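Local atomic coordinates of Cry37AA1 (PDB entry 4RHZ), a protein that binds calcium and forms a binary complex with Cry23Aa1, with which it probably acts as a two-component toxin of Bacillus thuringiensis. Residues F12-E17 against A87-A92; G19-Y24 against V79-V84; V104-D109 against V117-S122. All coordinates share one frame; numbering follows the deposited sequence.

In the fold
The chain folds as a C2-like sandwich of two antiparallel four-stranded sheets. Strand 4-13 leads first into F12-E17, which meets A87-A92 in contact 1 and closes a long loop of the chain. G19-Y24 comes next. Contact 2 closes a shorter loop, pinning this segment before strand 26-30 to the end of strand 73-81. Contact 2 is therefore nested inside the loop closed by contact 1, and the two touch through Y24 and D88. Contact 3 follows in series and is a local hairpin of strands 105-110 and 115-125. Contact 1 joins the two sheets at the calcium end. V117 of contact 3 packs on F12 and L91 of contact 1 and on V79 of contact 2.

Contact 1: F12-E17 against A87-A92; sequences FYNEGE and ADDILA. With CA (calcium ion), chain D.
N14 ND2 donates to D89 OD2 at 2.7 Å, with an N-H...O angle of 148°. The acceptor lies in the amide plane of N14, and OD2 uses its anti lone pair, away from OD1. D89 OD1 binds calcium at 2.4 Å. The amide and carboxylate planes stand 79° apart. N14 has CG anti to its own N (chi1 -165°), which carries the amide across to the aspartate. The hydrogen bond of N14 OD1 with S115 OG supports this orientation of the amide. D89 OD2 also lies 3.0 Å from N14 OD1, an acceptor pair with no bond. A water on the metal donates to N14 OD1, but weakly.

Three waters and E112 complete the modelled calcium shell with D89. N14 is thus a second-shell residue that positions a first-shell one.

Next to the polar pair, L91 supplies the apolar part. Its CD1 packs 4.1 Å from N14 CG, and the two side chains cross at about a right angle. L91 CG rests 3.5 Å from Y13 O. L91 CD2 lies 4.2 Å from F12 CB, at the edge of the phenyl ring. L91 and A92 both face V79 in a classic beta bulge where strand 89-100 turns a corner. With one oxygen on the metal and the other on an amide N-H, D89 is restrained in rotation, which probably ties the calcium site to the chain just after F12 and Y13.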
loop_
_atom_site.group_PDB
_atom_site.type_symbol
_atom_site.label_atom_id
_atom_site.label_comp_id
_atom_site.label_asym_id
_atom_site.label_seq_id
_atom_site.Cartn_x
_atom_site.Cartn_y
_atom_site.Cartn_z
ATOM N N PHE B 12 17.367 1.940 -5.809
ATOM C CA PHE B 12 17.677 1.548 -7.155
ATOM C C PHE B 12 17.268 0.091 -7.402
ATOM O O PHE B 12 17.485 -0.730 -6.564
ATOM C CB PHE B 12 19.170 1.680 -7.380
ATOM C CG PHE B 12 19.733 3.079 -7.099
ATOM C CD1 PHE B 12 20.156 3.436 -5.809
ATOM C CD2 PHE B 12 19.881 4.017 -8.158
ATOM C CE1 PHE B 12 20.701 4.712 -5.566
ATOM C CE2 PHE B 12 20.426 5.267 -7.942
ATOM C CZ PHE B 12 20.850 5.642 -6.638
ATOM N N TYR B 13 16.737 -0.238 -8.587
ATOM C CA TYR B 13 16.234 -1.569 -8.882
ATOM C C TYR B 13 16.671 -1.906 -10.271
ATOM O O TYR B 13 16.591 -1.026 -11.142
ATOM C CB TYR B 13 14.712 -1.590 -8.817
ATOM C CG TYR B 13 14.181 -1.283 -7.477
ATOM C CD1 TYR B 13 13.966 -2.306 -6.524
ATOM C CD2 TYR B 13 13.899 0.022 -7.127
ATOM C CE1 TYR B 13 13.455 -1.991 -5.192
ATOM C CE2 TYR B 13 13.372 0.338 -5.890
ATOM C CZ TYR B 13 13.166 -0.669 -4.896
ATOM O OH TYR B 13 12.643 -0.296 -3.648
ATOM N N ASN B 14 17.133 -3.152 -10.485
ATOM C CA ASN B 14 17.517 -3.680 -11.824
ATOM C C ASN B 14 17.469 -5.199 -11.672
ATOM O O ASN B 14 18.329 -5.746 -11.000
ATOM C CB ASN B 14 18.930 -3.231 -12.188
ATOM C CG ASN B 14 19.301 -3.394 -13.695
ATOM O OD1 ASN B 14 18.480 -3.575 -14.613
ATOM N ND2 ASN B 14 20.588 -3.266 -13.946
ATOM N N GLU B 15 16.431 -5.863 -12.196
ATOM C CA GLU B 15 16.290 -7.327 -12.096
ATOM C C GLU B 15 17.482 -8.029 -12.763
ATOM O O GLU B 15 17.756 -7.793 -13.940
ATOM C CB GLU B 15 15.043 -7.800 -12.797
ATOM C CG GLU B 15 14.342 -8.868 -12.003
ATOM C CD GLU B 15 13.250 -9.595 -12.774
ATOM O OE1 GLU B 15 13.521 -10.342 -13.706
ATOM O OE2 GLU B 15 12.091 -9.465 -12.387
ATOM N N GLY B 16 18.198 -8.863 -12.030
ATOM C CA GLY B 16 19.458 -9.436 -12.571
ATOM C C GLY B 16 20.324 -9.890 -11.422
ATOM O O GLY B 16 20.966 -9.064 -10.742
ATOM N N GLU B 17 20.366 -11.210 -11.251
ATOM C CA GLU B 17 20.583 -11.906 -9.949
ATOM C C GLU B 17 21.778 -11.626 -8.967
ATOM O O GLU B 17 21.742 -12.146 -7.826
ATOM C CB GLU B 17 20.368 -13.429 -10.167
ATOM C CG GLU B 17 20.660 -14.423 -8.985
ATOM C CD GLU B 17 19.516 -14.547 -7.970
ATOM O OE1 GLU B 17 19.014 -15.702 -7.771
ATOM O OE2 GLU B 17 19.137 -13.491 -7.382
ATOM N N ALA B 87 25.930 -2.072 -24.446
ATOM C CA ALA B 87 24.671 -1.264 -24.245
ATOM C C ALA B 87 24.120 -1.270 -22.807
ATOM O O ALA B 87 23.803 -2.306 -22.218
ATOM C CB ALA B 87 23.583 -1.649 -25.255
ATOM N N ASP B 88 24.044 -0.091 -22.224
ATOM C CA ASP B 88 23.786 0.011 -20.793
ATOM C C ASP B 88 22.315 -0.202 -20.461
ATOM O O ASP B 88 21.444 0.150 -21.252
ATOM C CB ASP B 88 24.254 1.375 -20.266
ATOM C CG ASP B 88 25.672 1.687 -20.666
ATOM O OD1 ASP B 88 26.574 1.699 -19.776
ATOM O OD2 ASP B 88 25.864 1.913 -21.893
ATOM N N ASP B 89 22.077 -0.843 -19.321
ATOM C CA ASP B 89 20.793 -0.852 -18.663
ATOM C C ASP B 89 20.390 0.592 -18.314
ATOM O O ASP B 89 21.234 1.367 -17.820
ATOM C CB ASP B 89 20.885 -1.662 -17.356
ATOM C CG ASP B 89 20.752 -3.183 -17.584
ATOM O OD1 ASP B 89 20.699 -3.617 -18.749
ATOM O OD2 ASP B 89 20.676 -3.954 -16.594
ATOM N N ILE B 90 19.130 0.958 -18.565
ATOM C CA ILE B 90 18.673 2.256 -18.118
ATOM C C ILE B 90 17.695 2.070 -16.998
ATOM O O ILE B 90 16.731 1.326 -17.174
ATOM C CB ILE B 90 18.113 3.090 -19.327
ATOM C CG1 ILE B 90 19.287 3.429 -20.282
ATOM C CG2 ILE B 90 17.499 4.347 -18.855
ATOM C CD1 ILE B 90 18.984 3.190 -21.612
ATOM N N LEU B 91 17.948 2.717 -15.856
ATOM C CA LEU B 91 17.089 2.741 -14.688
ATOM C C LEU B 91 16.243 4.036 -14.649
ATOM O O LEU B 91 15.188 4.054 -13.943
ATOM C CB LEU B 91 17.914 2.688 -13.390
ATOM C CG LEU B 91 18.508 1.345 -12.870
ATOM C CD1 LEU B 91 19.331 0.702 -13.967
ATOM C CD2 LEU B 91 19.358 1.450 -11.575
ATOM N N ALA B 92 16.683 5.101 -15.370
ATOM C CA ALA B 92 15.915 6.373 -15.435
ATOM C C ALA B 92 16.414 7.215 -16.620
ATOM O O ALA B 92 17.622 7.224 -16.891
ATOM C CB ALA B 92 16.012 7.176 -14.146
HETATM CA CA CA D . 18.384 -4.205 -19.083
HETATM O O HOH W 1 17.377 -2.471 -17.653
HETATM O O HOH W 2 18.382 -3.223 -20.848
HETATM O O HOH W 3 18.707 -4.988 -16.585
#

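Contact 2: G19-Y24 against V79-V84; sequences GGPEPY and VKEYDV
P21 and E22 begin the contact, in the loop that leads toward strand 26-30 of the C2-like sandwich. P21 packs on F12. E22 N donates to E81 OE1 at 2.9 Å, though the place of that oxygen is less sure. The E22 chain bends at chi2 (129°). This puts its OE2 over one face of the Y82 ring. The spacing of this pair is unsure in the model, and it is not a firm stack. P23 follows, and its CB meets V79 CG1 at 3.9 Å, beside F12 and W41. Its CA-H also points at K80 O.

At Y24 the loop becomes strand-like. Y24 and K80 form an antiparallel hydrogen-bonded pair. Y24 N donates to K80 O and K80 N returns the bond to Y24 O, both at 2.9 Å. The second is the straighter, with an N-H...O angle of 168°. Y24 CG stands between its backbone N and carbonyl carbon (chi1 67°), and this turns the ring over K80. Its hydroxyl is hydrogen-bonded to D88. One ring face takes a CH-pi contact from K80, whose CB lies 3.9 Å from the centroid of the Y24 ring.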
loop_
_atom_site.group_PDB
_atom_site.type_symbol
_atom_site.label_atom_id
_atom_site.label_comp_id
_atom_site.label_asym_id
_atom_site.label_seq_id
_atom_site.Cartn_x
_atom_site.Cartn_y
_atom_site.Cartn_z
ATOM N N GLY B 19 23.515 -9.720 -6.164
ATOM C CA GLY B 19 23.446 -8.637 -5.174
ATOM C C GLY B 19 22.758 -7.402 -5.765
ATOM O O GLY B 19 21.807 -7.516 -6.562
ATOM N N GLY B 20 23.265 -6.222 -5.419
ATOM C CA GLY B 20 22.612 -4.972 -5.799
ATOM C C GLY B 20 23.014 -4.457 -7.163
ATOM O O GLY B 20 23.931 -4.969 -7.805
ATOM N N PRO B 21 22.326 -3.419 -7.626
ATOM C CA PRO B 21 22.789 -2.840 -8.876
ATOM C C PRO B 21 24.015 -1.905 -8.684
ATOM O O PRO B 21 24.425 -1.614 -7.530
ATOM C CB PRO B 21 21.548 -2.114 -9.412
ATOM C CG PRO B 21 20.542 -2.116 -8.317
ATOM C CD PRO B 21 21.140 -2.737 -7.093
ATOM N N GLU B 22 24.603 -1.482 -9.809
ATOM C CA GLU B 22 25.749 -0.592 -9.816
ATOM C C GLU B 22 25.439 0.716 -10.531
ATOM O O GLU B 22 25.952 1.003 -11.622
ATOM C CB GLU B 22 26.964 -1.313 -10.395
ATOM C CG GLU B 22 27.548 -2.223 -9.314
ATOM C CD GLU B 22 27.771 -3.644 -9.791
ATOM O OE1 GLU B 22 27.240 -4.564 -9.107
ATOM O OE2 GLU B 22 28.461 -3.819 -10.836
ATOM N N PRO B 23 24.563 1.513 -9.921
ATOM C CA PRO B 23 24.054 2.634 -10.746
ATOM C C PRO B 23 25.130 3.709 -10.948
ATOM O O PRO B 23 25.868 4.000 -9.994
ATOM C CB PRO B 23 22.921 3.187 -9.881
ATOM C CG PRO B 23 23.294 2.811 -8.475
ATOM C CD PRO B 23 23.908 1.434 -8.605
ATOM N N TYR B 24 25.262 4.253 -12.157
ATOM C CA TYR B 24 25.997 5.490 -12.311
ATOM C C TYR B 24 25.124 6.516 -13.026
ATOM O O TYR B 24 24.219 6.150 -13.782
ATOM C CB TYR B 24 27.285 5.307 -13.108
ATOM C CG TYR B 24 27.093 4.937 -14.571
ATOM C CD1 TYR B 24 27.094 5.919 -15.565
ATOM C CD2 TYR B 24 26.953 3.591 -14.970
ATOM C CE1 TYR B 24 26.939 5.590 -16.926
ATOM C CE2 TYR B 24 26.802 3.246 -16.331
ATOM C CZ TYR B 24 26.778 4.239 -17.298
ATOM O OH TYR B 24 26.619 3.898 -18.652
ATOM N N VAL B 79 20.131 7.545 -15.101
ATOM C CA VAL B 79 20.702 6.493 -14.238
ATOM C C VAL B 79 20.843 5.238 -15.060
ATOM O O VAL B 79 19.883 4.768 -15.650
ATOM C CB VAL B 79 19.801 6.235 -12.994
ATOM C CG1 VAL B 79 20.418 5.171 -12.043
ATOM C CG2 VAL B 79 19.534 7.538 -12.249
ATOM N N LYS B 80 22.053 4.711 -15.054
ATOM C CA LYS B 80 22.427 3.541 -15.792
ATOM C C LYS B 80 23.201 2.434 -15.108
ATOM O O LYS B 80 23.907 2.542 -14.107
ATOM C CB LYS B 80 23.222 3.915 -17.032
ATOM C CG LYS B 80 22.492 4.669 -18.058
ATOM C CD LYS B 80 23.375 5.041 -19.167
ATOM C CE LYS B 80 22.876 6.251 -19.825
ATOM N NZ LYS B 80 23.295 6.324 -21.197
ATOM N N GLU B 81 23.029 1.320 -15.750
ATOM C CA GLU B 81 23.784 0.146 -15.510
ATOM C C GLU B 81 24.554 -0.258 -16.728
ATOM O O GLU B 81 24.088 -0.320 -17.980
ATOM C CB GLU B 81 23.132 -0.962 -14.735
ATOM C CG GLU B 81 24.041 -1.410 -13.644
ATOM C CD GLU B 81 23.546 -2.614 -12.920
ATOM O OE1 GLU B 81 22.911 -2.482 -11.894
ATOM O OE2 GLU B 81 23.803 -3.707 -13.382
ATOM N N TYR B 82 25.730 -0.658 -16.260
ATOM C CA TYR B 82 26.975 -0.964 -16.908
ATOM C C TYR B 82 26.824 -1.943 -17.986
ATOM O O TYR B 82 26.170 -2.946 -17.862
ATOM C CB TYR B 82 27.931 -1.599 -15.885
ATOM C CG TYR B 82 27.298 -2.595 -14.889
ATOM C CD1 TYR B 82 26.705 -2.146 -13.730
ATOM C CD2 TYR B 82 27.312 -3.962 -15.102
ATOM C CE1 TYR B 82 26.130 -3.003 -12.823
ATOM C CE2 TYR B 82 26.738 -4.836 -14.174
ATOM C CZ TYR B 82 26.146 -4.334 -13.029
ATOM O OH TYR B 82 25.549 -5.129 -12.073
ATOM N N ASP B 83 27.560 -1.665 -19.028
ATOM C CA ASP B 83 27.514 -2.318 -20.291
ATOM C C ASP B 83 28.034 -3.731 -20.190
ATOM O O ASP B 83 29.190 -3.964 -20.484
ATOM C CB ASP B 83 28.579 -1.562 -21.068
ATOM C CG ASP B 83 29.768 -1.097 -20.145
ATOM O OD1 ASP B 83 30.529 -0.187 -20.515
ATOM O OD2 ASP B 83 29.946 -1.635 -19.033
ATOM N N VAL B 84 27.219 -4.703 -19.780
ATOM C CA VAL B 84 27.865 -5.994 -19.653
ATOM C C VAL B 84 28.651 -6.269 -20.931
ATOM O O VAL B 84 29.785 -6.733 -20.889
ATOM C CB VAL B 84 26.908 -7.113 -19.114
ATOM C CG1 VAL B 84 27.576 -8.463 -19.108
ATOM C CG2 VAL B 84 26.485 -6.777 -17.703
#

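Contact 3: V104-D109 against V117-S122; sequences VTVRLD and VTIKYS
V106 and I119 pack closely on the inner face of the sheet. V106 CG2 lies 4.0 Å from I119 CD1. The same methyl of I119 meets L108 CD1 at 4.1 Å, and the isoleucine tip touches both V106 and L108. The I119 chain reaches them with CG1 beside its backbone N (chi1 -67°). L108 and V117 stand side by side next along, CB against CB. All four are buried. F75 of the other sheet touches V106 and I119, A92 lies against L108, and F12 against V117.

The backbones form an antiparallel beta hairpin, with strands at 157°. V106 pairs with I119 and L108 with V117 as hydrogen-bonded pairs. Each pair has two N-H...O bonds, and V106 N to I119 O is 3.0 Å. R107 and T118 make the non-hydrogen-bonded pair between them. There CA-H...O contacts run between the strands: T118 CA to V106 O at 3.1 Å, and R107 CA to V117 O. Strand 115-125 bonds on its other side to strand 4-13. T105, V106 and R107 pair in parallel with a strand of the Cry23Aa1 chain, which carries the sheet across the interface.

R107, T118 and K120 make the looser part. They are partly exposed, and the side chains of R107 and T118 barely meet. The extended R107 chain brings NE to D109 OD2, two residues on, in a 2.7 Å salt bridge. OD2 lies 26° out of the guanidinium plane. The guanidinium also makes a cation-pi contact with Y116. T105 is buried, with CG2 4.0 Å from T118 CB. T105 OG1 lies beside K120 CB, but its hydrogen bond goes to E48 of the Cry23Aa1 chain. At the end of the hairpin away from its turn, a water lies 2.6 Å from V104 O and accepts from Y121 N at 2.8 Å.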
loop_
_atom_site.group_PDB
_atom_site.type_symbol
_atom_site.label_atom_id
_atom_site.label_comp_id
_atom_site.label_asym_id
_atom_site.label_seq_id
_atom_site.Cartn_x
_atom_site.Cartn_y
_atom_site.Cartn_z
ATOM N N VAL B 104 4.883 11.434 -0.190
ATOM C CA VAL B 104 4.567 10.604 -1.335
ATOM C C VAL B 104 5.864 10.371 -2.053
ATOM O O VAL B 104 6.732 11.306 -2.118
ATOM C CB VAL B 104 3.564 11.251 -2.248
ATOM C CG1 VAL B 104 3.358 10.448 -3.541
ATOM C CG2 VAL B 104 2.195 11.507 -1.519
ATOM N N THR B 105 6.041 9.135 -2.539
ATOM C CA THR B 105 7.277 8.714 -3.133
ATOM C C THR B 105 7.084 8.763 -4.644
ATOM O O THR B 105 5.962 8.551 -5.121
ATOM C CB THR B 105 7.596 7.291 -2.629
ATOM O OG1 THR B 105 8.133 7.404 -1.307
ATOM C CG2 THR B 105 8.578 6.548 -3.472
ATOM N N VAL B 106 8.150 9.026 -5.412
ATOM C CA VAL B 106 8.015 8.959 -6.857
ATOM C C VAL B 106 8.843 7.819 -7.430
ATOM O O VAL B 106 9.889 7.497 -6.889
ATOM C CB VAL B 106 8.478 10.326 -7.640
ATOM C CG1 VAL B 106 7.801 11.568 -7.145
ATOM C CG2 VAL B 106 10.008 10.466 -7.663
ATOM N N ARG B 107 8.401 7.312 -8.577
ATOM C CA ARG B 107 9.163 6.379 -9.374
ATOM C C ARG B 107 9.593 7.006 -10.725
ATOM O O ARG B 107 8.728 7.532 -11.493
ATOM C CB ARG B 107 8.265 5.156 -9.675
ATOM C CG ARG B 107 8.860 4.177 -10.591
ATOM C CD ARG B 107 8.090 2.828 -10.631
ATOM N NE ARG B 107 8.557 2.039 -11.779
ATOM C CZ ARG B 107 8.491 0.697 -11.899
ATOM N NH1 ARG B 107 8.015 -0.081 -10.891
ATOM N NH2 ARG B 107 8.954 0.130 -13.027
ATOM N N LEU B 108 10.880 6.865 -11.038
ATOM C CA LEU B 108 11.399 7.134 -12.344
ATOM C C LEU B 108 11.565 5.800 -13.055
ATOM O O LEU B 108 12.207 4.918 -12.471
ATOM C CB LEU B 108 12.772 7.825 -12.207
ATOM C CG LEU B 108 12.835 9.024 -11.259
ATOM C CD1 LEU B 108 14.228 9.711 -11.375
ATOM C CD2 LEU B 108 11.732 9.991 -11.624
ATOM N N ASP B 109 11.011 5.655 -14.278
ATOM C CA ASP B 109 11.025 4.381 -14.991
ATOM C C ASP B 109 12.216 4.180 -15.884
ATOM O O ASP B 109 12.715 5.123 -16.531
ATOM C CB ASP B 109 9.708 4.147 -15.838
ATOM C CG ASP B 109 8.478 4.343 -15.006
ATOM O OD1 ASP B 109 7.704 5.352 -15.217
ATOM O OD2 ASP B 109 8.330 3.536 -14.046
ATOM N N VAL B 117 13.863 3.611 -10.457
ATOM C CA VAL B 117 14.368 4.218 -9.233
ATOM C C VAL B 117 13.208 4.796 -8.472
ATOM O O VAL B 117 12.252 5.237 -9.131
ATOM C CB VAL B 117 15.309 5.393 -9.595
ATOM C CG1 VAL B 117 15.776 6.111 -8.378
ATOM C CG2 VAL B 117 16.519 4.890 -10.358
ATOM N N THR B 118 13.250 4.817 -7.126
ATOM C CA THR B 118 12.228 5.485 -6.404
ATOM C C THR B 118 12.858 6.534 -5.454
ATOM O O THR B 118 14.024 6.395 -5.048
ATOM C CB THR B 118 11.369 4.524 -5.553
ATOM O OG1 THR B 118 12.119 4.041 -4.435
ATOM C CG2 THR B 118 10.709 3.370 -6.356
ATOM N N ILE B 119 12.122 7.602 -5.100
ATOM C CA ILE B 119 12.682 8.611 -4.251
ATOM C C ILE B 119 11.637 9.036 -3.289
ATOM O O ILE B 119 10.507 9.342 -3.663
ATOM C CB ILE B 119 13.117 9.907 -5.067
ATOM C CG1 ILE B 119 14.281 9.628 -5.989
ATOM C CG2 ILE B 119 13.709 10.990 -4.152
ATOM C CD1 ILE B 119 13.898 9.448 -7.314
ATOM N N LYS B 120 12.021 9.131 -2.035
ATOM C CA LYS B 120 11.128 9.528 -0.971
ATOM C C LYS B 120 11.814 10.689 -0.325
ATOM O O LYS B 120 13.027 10.687 -0.322
ATOM C CB LYS B 120 11.168 8.365 0.011
ATOM C CG LYS B 120 10.691 8.655 1.355
ATOM C CD LYS B 120 11.087 7.520 2.320
ATOM C CE LYS B 120 10.436 7.782 3.675
ATOM N NZ LYS B 120 10.971 6.833 4.706
ATOM N N TYR B 121 11.090 11.684 0.200
ATOM C CA TYR B 121 11.780 12.777 0.843
ATOM C C TYR B 121 10.977 13.271 1.994
ATOM O O TYR B 121 9.782 13.104 1.969
ATOM C CB TYR B 121 12.060 13.947 -0.141
ATOM C CG TYR B 121 10.876 14.785 -0.599
ATOM C CD1 TYR B 121 10.676 16.066 -0.089
ATOM C CD2 TYR B 121 9.985 14.313 -1.571
ATOM C CE1 TYR B 121 9.606 16.867 -0.517
ATOM C CE2 TYR B 121 8.929 15.142 -2.060
ATOM C CZ TYR B 121 8.755 16.409 -1.520
ATOM O OH TYR B 121 7.683 17.192 -1.957
ATOM N N SER B 122 11.644 13.904 2.967
ATOM C CA SER B 122 10.972 14.532 4.097
ATOM C C SER B 122 11.725 15.791 4.502
ATOM O O SER B 122 12.914 15.944 4.190
ATOM C CB SER B 122 10.907 13.575 5.318
ATOM O OG SER B 122 12.202 13.152 5.720
HETATM O O HOH W 4 8.282 11.347 0.026
#